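PDB 6HVG: alternansucrase from Leuconostoc mesenteroides, which belongs to glycoside hydrolase family 70, combining a TIM-barrel-type catalytic fold with repeats of the choline- and cell-wall-binding kind. Local coordinates for residues I421-N424 with G425-T429; I484-A487 with I488-I492; V884-G887 with K888-T892. One frame throughout, in Å; residues are numbered along the deposited sequence.

Overall arrangement
Contacts 1 and 2 form one neighbourhood, their centres 9 Å apart. The two-stranded hairpin of 421-429 lies against helix 474-495, which supplies contact 2. I421 and L422 pack on E489 and T486, and at the hairpin's turn N424 O comes 3.5 Å from Q490 CG. Contact 3 is remote and lies on the opposite side of the chain's centre: its centre is about 94 Å from that of contact 1 and 89 Å from that of contact 2. It starts at the end of strand 881-885, which lies between 862-866 and 910-915 in a large antiparallel sheet. None of the three supplies a residue to the calcium site, formed by E575, D581, N625 and D1159.

Contact 1: residues I421-N424 with G425-T429; sequences ILKN and GDTWT
Strands 421-423 and 427-429 run antiparallel as a beta hairpin, I421 and T429 forming a hydrogen-bonded pair (I421 N to T429 O 2.7 Å, T429 N to I421 O 2.9 Å) and L422 facing W428 as the next, non-hydrogen-bonded pair. K423 and T427 close the strands with a weak bond from K423 N to T427 O. A type II turn from L422 to G425 reverses the chain, G425 N bonding to L422 O. The following amide, D426 N, donates to K423 O over 2.9 Å in a nearly straight bond, 172° at the hydrogen. N424, third residue of the turn, takes the positive phi that a type II turn needs, and G425 follows with another.

The side chains divide between two faces. On one, L422 lays its CD1 methyl over the W428 indole, 3.8 Å from the centroid of the five-membered ring, a CH-pi contact. With CG anti to the backbone N (chi1 -178°), L422 also rests CG and CD2 on the CA of G425. The benzo half of the indole swings back across the hairpin, bringing CE3 to 3.4 Å from L422 N, while I421 N lies at the ring edge. Helix 474-495 meets W428 through Q485, and H392 also meets the indole.

I421, K423, T427 and T429 share the other face. K423 and T427 point the same way, side by side, and the methyl CG2 of T429 meets K423 CG at 4.0 Å, crossing the lysine at about a right angle. At the tip of the hairpin, N424 and D426 also run alongside each other, with amide and carboxylate planes 62° apart and N424 ND2 3.6 Å from D426 OD1.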
# COMPACT_ATOMS: atom_id res chain seq x y z
N ILE A 421 27.88 35.87 23.06
CA ILE A 421 27.06 36.16 21.89
C ILE A 421 27.57 37.46 21.27
O ILE A 421 27.72 38.47 21.95
CB ILE A 421 25.59 36.36 22.29
CG1 ILE A 421 24.94 35.03 22.71
CG2 ILE A 421 24.81 37.02 21.15
CD1 ILE A 421 24.46 34.17 21.56
N LEU A 422 27.79 37.44 19.96
CA LEU A 422 28.21 38.62 19.21
C LEU A 422 27.00 39.50 18.93
O LEU A 422 26.57 39.59 17.79
CB LEU A 422 28.87 38.18 17.89
CG LEU A 422 29.42 39.23 16.95
CD1 LEU A 422 30.72 39.80 17.51
CD2 LEU A 422 29.63 38.70 15.53
N LYS A 423 26.44 40.15 19.96
CA LYS A 423 25.20 40.92 19.78
C LYS A 423 25.40 41.94 18.66
O LYS A 423 26.46 42.57 18.56
CB LYS A 423 24.71 41.59 21.09
CG LYS A 423 25.50 42.81 21.55
CD LYS A 423 24.65 43.80 22.37
CE LYS A 423 25.52 44.87 23.10
NZ LYS A 423 25.10 46.29 22.89
N ASN A 424 24.41 42.01 17.77
CA ASN A 424 24.38 42.99 16.69
C ASN A 424 25.60 42.95 15.77
O ASN A 424 25.78 43.82 14.91
CB ASN A 424 24.21 44.41 17.27
CG ASN A 424 23.72 45.43 16.24
OD1 ASN A 424 23.07 45.08 15.26
ND2 ASN A 424 24.03 46.70 16.49
N GLY A 425 26.44 41.92 15.95
CA GLY A 425 27.67 41.81 15.20
C GLY A 425 28.74 42.78 15.66
O GLY A 425 29.64 43.08 14.89
N ASP A 426 28.67 43.30 16.89
CA ASP A 426 29.62 44.33 17.34
C ASP A 426 30.39 43.89 18.55
O ASP A 426 31.63 43.86 18.54
CB ASP A 426 28.91 45.65 17.66
CG ASP A 426 28.44 46.39 16.42
OD1 ASP A 426 27.57 47.30 16.52
OD2 ASP A 426 28.94 46.05 15.33
N THR A 427 29.65 43.57 19.60
CA THR A 427 30.26 43.34 20.89
C THR A 427 29.84 42.00 21.46
O THR A 427 28.66 41.65 21.45
CB THR A 427 29.96 44.48 21.89
OG1 THR A 427 28.56 44.72 21.96
CG2 THR A 427 30.67 45.75 21.45
N TRP A 428 30.83 41.26 21.93
CA TRP A 428 30.61 39.97 22.57
C TRP A 428 30.10 40.21 23.97
O TRP A 428 30.70 40.97 24.72
CB TRP A 428 31.89 39.17 22.64
CG TRP A 428 32.36 38.62 21.33
CD1 TRP A 428 33.34 39.13 20.54
CD2 TRP A 428 31.88 37.44 20.66
NE1 TRP A 428 33.52 38.34 19.43
CE2 TRP A 428 32.63 37.30 19.48
CE3 TRP A 428 30.90 36.49 20.95
CZ2 TRP A 428 32.42 36.25 18.59
CZ3 TRP A 428 30.70 35.44 20.06
CH2 TRP A 428 31.46 35.33 18.89
N THR A 429 28.99 39.58 24.30
CA THR A 429 28.45 39.64 25.64
C THR A 429 28.17 38.20 26.14
O THR A 429 27.74 37.32 25.38
CB THR A 429 27.15 40.48 25.65
OG1 THR A 429 26.14 39.78 24.93
CG2 THR A 429 27.34 41.82 24.94

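Contact 2: residues I484-A487 with I488-I492; sequences IQTA and IEQQI
I484 and I488, one helical turn apart, meet through their branches: the CG2 methyl of I484 touches CD1 of I488 at 3.8 Å. I488 places CG1 beside its own backbone N and extends CD1 from it (chi2 165°), so the chain reaches back past I484 O toward the preceding turn. Both isoleucines also pack on Y453 of helix 447-462.

T486 and Q490 pair on another side of the helix. The threonine sets CG2 anti to the backbone N (chi1 -71° for OG1), which offers that methyl to the amide nitrogen of Q490, NE2, at 3.7 Å. Its OG1 instead turns back to make a weak hydrogen bond with F482 O. Q490, extended beyond CG, runs back over the preceding turn, its OE1 3.8 Å from A487 CA.

CG of E489 lies 3.4 Å from Q485 O. The E489 carboxylate is held by a salt bridge to R437, while NE2 of Q485 is hydrogen-bonded to N393.

The backbone carries successive i to i+4 bonds: I488 N to I484 O (2.8 Å), E489 N to Q485 O, Q490 N to T486 O and Q491 N to A487 O. A487 O also receives a weak bond from Q490 N. This is a regular alpha-helix packed on more than one side: I484 and I488 lie on helix 447-462, I488 also on L501 of helix 499-511, and another side meets hairpin strand 420-423.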
# COMPACT_ATOMS: atom_id res chain seq x y z
N ILE A 484 28.69 35.05 8.08
CA ILE A 484 27.27 34.67 8.21
C ILE A 484 26.80 34.80 9.65
O ILE A 484 25.67 35.24 9.88
CB ILE A 484 27.01 33.23 7.72
CG1 ILE A 484 27.29 33.09 6.21
CG2 ILE A 484 25.57 32.80 8.01
CD1 ILE A 484 26.27 33.77 5.32
N GLN A 485 27.64 34.43 10.61
CA GLN A 485 27.26 34.58 12.02
C GLN A 485 26.99 36.04 12.36
O GLN A 485 26.00 36.36 13.00
CB GLN A 485 28.33 34.01 12.97
CG GLN A 485 28.04 34.28 14.45
CD GLN A 485 28.95 33.53 15.41
OE1 GLN A 485 29.79 32.74 14.99
NE2 GLN A 485 28.78 33.79 16.70
N THR A 486 27.89 36.91 11.92
CA THR A 486 27.75 38.34 12.13
C THR A 486 26.39 38.78 11.54
O THR A 486 25.54 39.34 12.23
CB THR A 486 28.96 39.11 11.53
OG1 THR A 486 30.12 38.85 12.33
CG2 THR A 486 28.70 40.62 11.46
N ALA A 487 26.16 38.46 10.27
CA ALA A 487 24.92 38.82 9.61
C ALA A 487 23.70 38.31 10.34
O ALA A 487 22.67 38.97 10.37
CB ALA A 487 24.92 38.32 8.17
N ILE A 488 23.81 37.11 10.91
CA ILE A 488 22.72 36.55 11.68
C ILE A 488 22.41 37.43 12.89
O ILE A 488 21.25 37.71 13.17
CB ILE A 488 23.02 35.10 12.12
CG1 ILE A 488 22.84 34.15 10.93
CG2 ILE A 488 22.06 34.64 13.25
CD1 ILE A 488 23.43 32.77 11.14
N GLU A 489 23.43 37.86 13.61
CA GLU A 489 23.21 38.64 14.82
C GLU A 489 22.60 40.00 14.52
O GLU A 489 21.89 40.58 15.36
CB GLU A 489 24.50 38.78 15.61
CG GLU A 489 25.11 37.46 16.07
CD GLU A 489 24.35 36.77 17.21
OE1 GLU A 489 23.19 37.13 17.49
OE2 GLU A 489 24.93 35.85 17.81
N GLN A 490 22.87 40.50 13.31
CA GLN A 490 22.29 41.76 12.84
C GLN A 490 20.79 41.68 12.54
O GLN A 490 20.03 42.59 12.88
CB GLN A 490 23.04 42.26 11.60
CG GLN A 490 24.45 42.77 11.90
CD GLN A 490 25.27 42.99 10.64
OE1 GLN A 490 24.84 42.65 9.54
NE2 GLN A 490 26.47 43.54 10.81
N GLN A 491 20.36 40.59 11.89
CA GLN A 491 18.95 40.39 11.61
C GLN A 491 18.18 39.99 12.88
O GLN A 491 16.96 40.16 12.91
CB GLN A 491 18.72 39.37 10.50
CG GLN A 491 19.26 39.75 9.13
CD GLN A 491 18.38 40.70 8.33
OE1 GLN A 491 18.86 41.71 7.80
NE2 GLN A 491 17.09 40.36 8.20
N ILE A 492 18.88 39.47 13.89
CA ILE A 492 18.26 39.22 15.21
C ILE A 492 17.95 40.53 15.94
O ILE A 492 16.89 40.69 16.55
CB ILE A 492 19.14 38.28 16.10
CG1 ILE A 492 19.05 36.85 15.58
CG2 ILE A 492 18.69 38.30 17.56
CD1 ILE A 492 20.14 35.92 16.09

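Contact 3: residues V884-G887 with K888-T892; sequences VRFG and KGIMT
F886 and I890 supply the apolar part of this local turn, their side chains crossing at about a right angle. CB of F886 meets the CG2 branch of I890 at 3.4 Å; that methyl stands anti to the backbone N of I890 (chi1 -49° for CG1), which turns it to the phenylalanine while CG1 leads away.

Two backbone carbonyls approach the F886 ring. T892 O sits over the centre of one face, 3.6 Å above the plane, and the attached carbon, T892 C, comes 3.5 Å from CE2. I890 O lies instead at the ring edge, near its plane, 3.7 Å from CD2. The chain from I890 to T892 thus wraps the ring from its edge to one face.

Hydrogen bonding across the turn is slight: I890 N points at G887 O from 3.5 Å, a weak bond made doubtful by the uncertain place of that oxygen. G887, two residues past the strand end, has phi 135°, where a side chain would be jammed against the preceding carbonyl oxygen.

Outside partners hold the polar groups. F886 O accepts from H936 NE2, K888 NZ bonds to R1019 O, and M891 N bonds to OE1 of Q895. The turn follows strand 881-885, which lies between 862-866 and 910-915 in an antiparallel sheet; F886 packs on T863 of strand 862-866, while backbone hydrogen bonds between G887 and S859 and between I890 and G861 tie the turn to the segment leading into that strand.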
# COMPACT_ATOMS: atom_id res chain seq x y z
N VAL A 884 -31.62 -23.70 -2.51
CA VAL A 884 -32.86 -23.99 -1.81
C VAL A 884 -32.61 -24.22 -0.33
O VAL A 884 -31.58 -24.76 0.01
CB VAL A 884 -33.53 -25.29 -2.36
CG1 VAL A 884 -34.74 -25.68 -1.52
CG2 VAL A 884 -33.92 -25.10 -3.83
N ARG A 885 -33.53 -23.77 0.52
CA ARG A 885 -33.59 -24.18 1.92
C ARG A 885 -34.97 -24.81 2.15
O ARG A 885 -35.97 -24.30 1.68
CB ARG A 885 -33.37 -22.98 2.87
CG ARG A 885 -31.93 -22.42 2.96
CD ARG A 885 -30.87 -23.39 3.56
NE ARG A 885 -30.82 -23.42 5.02
CZ ARG A 885 -30.36 -22.42 5.78
NH1 ARG A 885 -29.87 -21.31 5.25
NH2 ARG A 885 -30.38 -22.54 7.10
N PHE A 886 -35.04 -25.89 2.93
CA PHE A 886 -36.26 -26.70 3.07
C PHE A 886 -37.29 -26.36 4.17
O PHE A 886 -38.47 -26.61 3.97
CB PHE A 886 -35.86 -28.16 3.22
CG PHE A 886 -35.01 -28.68 2.11
CD1 PHE A 886 -35.50 -28.75 0.82
CD2 PHE A 886 -33.71 -29.08 2.36
CE1 PHE A 886 -34.70 -29.23 -0.22
CE2 PHE A 886 -32.91 -29.56 1.33
CZ PHE A 886 -33.41 -29.64 0.03
N GLY A 887 -36.87 -25.85 5.33
CA GLY A 887 -37.77 -25.62 6.47
C GLY A 887 -37.12 -26.13 7.73
O GLY A 887 -36.03 -26.63 7.65
N LYS A 888 -37.78 -26.04 8.88
CA LYS A 888 -37.07 -26.19 10.15
C LYS A 888 -36.40 -27.52 10.41
O LYS A 888 -35.19 -27.56 10.73
CB LYS A 888 -37.92 -25.85 11.36
CG LYS A 888 -37.06 -25.36 12.51
CD LYS A 888 -37.87 -25.14 13.78
CE LYS A 888 -37.19 -24.16 14.75
NZ LYS A 888 -37.37 -22.73 14.37
N GLY A 889 -37.11 -28.62 10.29
CA GLY A 889 -36.44 -29.91 10.55
C GLY A 889 -36.15 -30.70 9.29
O GLY A 889 -35.86 -31.90 9.37
N ILE A 890 -36.26 -30.07 8.13
CA ILE A 890 -36.10 -30.75 6.84
C ILE A 890 -34.68 -30.55 6.32
O ILE A 890 -34.28 -29.44 6.01
CB ILE A 890 -37.08 -30.23 5.77
CG1 ILE A 890 -38.53 -30.18 6.30
CG2 ILE A 890 -37.04 -31.10 4.52
CD1 ILE A 890 -39.09 -31.52 6.76
N MET A 891 -33.93 -31.64 6.22
CA MET A 891 -32.51 -31.57 5.94
C MET A 891 -32.12 -31.99 4.54
O MET A 891 -31.00 -31.70 4.13
CB MET A 891 -31.75 -32.41 6.97
CG MET A 891 -32.17 -32.12 8.42
SD MET A 891 -32.10 -30.35 8.76
CE MET A 891 -32.13 -30.38 10.56
N THR A 892 -33.03 -32.61 3.78
CA THR A 892 -32.72 -33.17 2.46
C THR A 892 -33.83 -32.95 1.46
O THR A 892 -34.95 -32.66 1.83
CB THR A 892 -32.48 -34.69 2.60
OG1 THR A 892 -31.60 -34.94 3.70
CG2 THR A 892 -31.81 -35.28 1.35